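MamA (Candidatus Magnetobacterium bavaricum, PDB 3VTX) is a tetratricopeptide-repeat protein, an all-helical scaffold of stacked antiparallel helix pairs of the kind that commonly mediates protein-protein interactions. Local coordinates at residues 37-42 with 63-68. Residues are numbered along the deposited sequence; the frame is centred on the assembly and turned at random.
Sequences NNVETL and KKFVVL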
loop_
_atom_site.group_PDB
_atom_site.type_symbol
_atom_site.label_atom_id
_atom_site.label_comp_id
_atom_site.label_asym_id
_atom_site.label_seq_id
_atom_site.Cartn_x
_atom_site.Cartn_y
_atom_site.Cartn_z
ATOM N N ASN A 37 -16.265 16.877 8.648
ATOM C CA ASN A 37 -16.540 16.015 7.531
ATOM C C ASN A 37 -15.765 16.380 6.261
ATOM O O ASN A 37 -16.115 15.941 5.179
ATOM C CB ASN A 37 -18.044 15.920 7.289
ATOM C CG ASN A 37 -18.783 15.383 8.512
ATOM O OD1 ASN A 37 -19.817 15.944 8.906
ATOM N ND2 ASN A 37 -18.248 14.331 9.145
ATOM N N ASN A 38 -14.689 17.161 6.421
ATOM C CA ASN A 38 -13.854 17.567 5.305
ATOM C C ASN A 38 -13.034 16.338 4.879
ATOM O O ASN A 38 -12.001 16.036 5.500
ATOM C CB ASN A 38 -12.923 18.680 5.765
ATOM C CG ASN A 38 -12.214 19.354 4.619
ATOM O OD1 ASN A 38 -11.272 18.826 3.985
ATOM N ND2 ASN A 38 -12.695 20.553 4.309
ATOM N N VAL A 39 -13.486 15.653 3.844
ATOM C CA VAL A 39 -12.814 14.431 3.396
ATOM C C VAL A 39 -11.417 14.711 2.883
ATOM O O VAL A 39 -10.516 13.892 3.112
ATOM C CB VAL A 39 -13.658 13.615 2.371
ATOM C CG1 VAL A 39 -14.927 13.053 3.067
ATOM C CG2 VAL A 39 -13.992 14.441 1.166
ATOM N N GLU A 40 -11.181 15.864 2.248
ATOM C CA GLU A 40 -9.854 16.141 1.681
ATOM C C GLU A 40 -8.801 16.197 2.835
ATOM O O GLU A 40 -7.664 15.641 2.716
ATOM C CB GLU A 40 -9.841 17.488 0.993
ATOM C CG GLU A 40 -8.540 17.860 0.431
ATOM C CD GLU A 40 -8.557 19.022 -0.545
ATOM O OE1 GLU A 40 -9.574 19.748 -0.571
ATOM O OE2 GLU A 40 -7.533 19.180 -1.264
ATOM N N THR A 41 -9.221 16.842 3.922
ATOM C CA THR A 41 -8.418 16.941 5.169
ATOM C C THR A 41 -8.244 15.621 5.889
ATOM O O THR A 41 -7.138 15.326 6.345
ATOM C CB THR A 41 -8.920 18.048 6.080
ATOM O OG1 THR A 41 -8.899 19.245 5.290
ATOM C CG2 THR A 41 -7.942 18.321 7.365
ATOM N N LEU A 42 -9.287 14.829 5.959
ATOM C CA LEU A 42 -9.187 13.496 6.561
ATOM C C LEU A 42 -8.151 12.652 5.843
ATOM O O LEU A 42 -7.302 12.019 6.510
ATOM C CB LEU A 42 -10.537 12.800 6.620
ATOM C CG LEU A 42 -11.483 13.270 7.683
ATOM C CD1 LEU A 42 -12.951 12.763 7.423
ATOM C CD2 LEU A 42 -11.051 12.937 9.143
ATOM N N LYS A 63 -10.736 5.734 8.621
ATOM C CA LYS A 63 -12.051 5.150 8.959
ATOM C C LYS A 63 -13.191 6.180 8.773
ATOM O O LYS A 63 -14.263 5.859 8.173
ATOM C CB LYS A 63 -12.126 4.528 10.391
ATOM C CG LYS A 63 -11.427 3.137 10.449
ATOM C CD LYS A 63 -11.370 2.697 11.919
ATOM C CE LYS A 63 -10.903 1.246 12.147
ATOM N NZ LYS A 63 -10.874 1.024 13.723
ATOM N N LYS A 64 -12.966 7.385 9.269
ATOM C CA LYS A 64 -13.944 8.492 9.146
ATOM C C LYS A 64 -14.120 8.886 7.677
ATOM O O LYS A 64 -15.255 9.068 7.224
ATOM C CB LYS A 64 -13.533 9.702 9.947
ATOM C CG LYS A 64 -13.544 9.479 11.415
ATOM C CD LYS A 64 -12.968 10.741 12.080
ATOM C CE LYS A 64 -12.699 10.629 13.595
ATOM N NZ LYS A 64 -13.805 9.870 14.214
ATOM N N PHE A 65 -13.024 8.941 6.906
ATOM C CA PHE A 65 -13.095 9.229 5.506
ATOM C C PHE A 65 -14.050 8.239 4.790
ATOM O O PHE A 65 -14.877 8.658 3.972
ATOM C CB PHE A 65 -11.711 9.172 4.866
ATOM C CG PHE A 65 -11.668 9.439 3.399
ATOM C CD1 PHE A 65 -12.056 8.467 2.471
ATOM C CD2 PHE A 65 -11.208 10.629 2.933
ATOM C CE1 PHE A 65 -11.977 8.776 1.095
ATOM C CE2 PHE A 65 -11.175 10.955 1.572
ATOM C CZ PHE A 65 -11.551 9.978 0.660
ATOM N N VAL A 66 -13.866 6.945 5.009
ATOM C CA VAL A 66 -14.595 5.973 4.190
ATOM C C VAL A 66 -16.065 5.908 4.597
ATOM O O VAL A 66 -16.899 5.431 3.803
ATOM C CB VAL A 66 -13.904 4.561 4.098
ATOM C CG1 VAL A 66 -12.567 4.701 3.369
ATOM C CG2 VAL A 66 -13.758 3.818 5.433
ATOM N N VAL A 67 -16.390 6.313 5.815
ATOM C CA VAL A 67 -17.803 6.514 6.210
ATOM C C VAL A 67 -18.464 7.545 5.320
ATOM O O VAL A 67 -19.688 7.426 4.966
ATOM C CB VAL A 67 -17.954 6.910 7.697
ATOM C CG1 VAL A 67 -19.373 7.571 7.986
ATOM C CG2 VAL A 67 -17.728 5.692 8.547
ATOM N N LEU A 68 -17.709 8.551 4.946
ATOM C CA LEU A 68 -18.229 9.680 4.226
ATOM C C LEU A 68 -18.021 9.535 2.746
ATOM O O LEU A 68 -18.806 10.095 2.007
ATOM C CB LEU A 68 -17.564 10.995 4.668
ATOM C CG LEU A 68 -17.811 11.458 6.056
ATOM C CD1 LEU A 68 -16.652 12.387 6.590
ATOM C CD2 LEU A 68 -19.166 12.145 6.037
#
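Val-39 and Phe-65 bring the backbones closest, CA to CA 5.6 Å, where the start of helix 39-51 meets the end of helix 55-68. The Phe-65 ring turns its edge to helix 39-51. Its CD2 lies 3.3 Å from Val-39 O, which sits in the ring plane. Its CE2 touches Val-39 CB at 3.7 Å. With CG anti to the backbone N (chi1 179°), the ring swings toward Val-39. Leu-42 CB meets Phe-65 CB at 4.2 Å, and Leu-42 CD1 reaches on to Lys-64 CB. Leu-68 lies against Asn-37, Val-39 and Leu-42. Its CB meets Val-39 CG1 at 3.7 Å, and its CD1 meets Leu-42 CD1 at 3.8 Å. The Asn-37 amide makes a van der Waals contact with the same methyl, ND2 to Leu-68 CD1 3.6 Å, the two side chains crossing at about a right angle. Asn-38 is the N-cap of helix 39-51: its OD1 accepts from Thr-41 N in the carbonyl plane, 2.9 Å, and from Thr-41 OG1 above that plane. Asn-38 ND2 hydrogen-bonds to Asp-35 OD2. No hydrogen bond links the two segments. Mainly van der Waals packing joins this antiparallel helix pair, as in TPR folds, with a carbonyl at a ring edge and an amide beside a methyl.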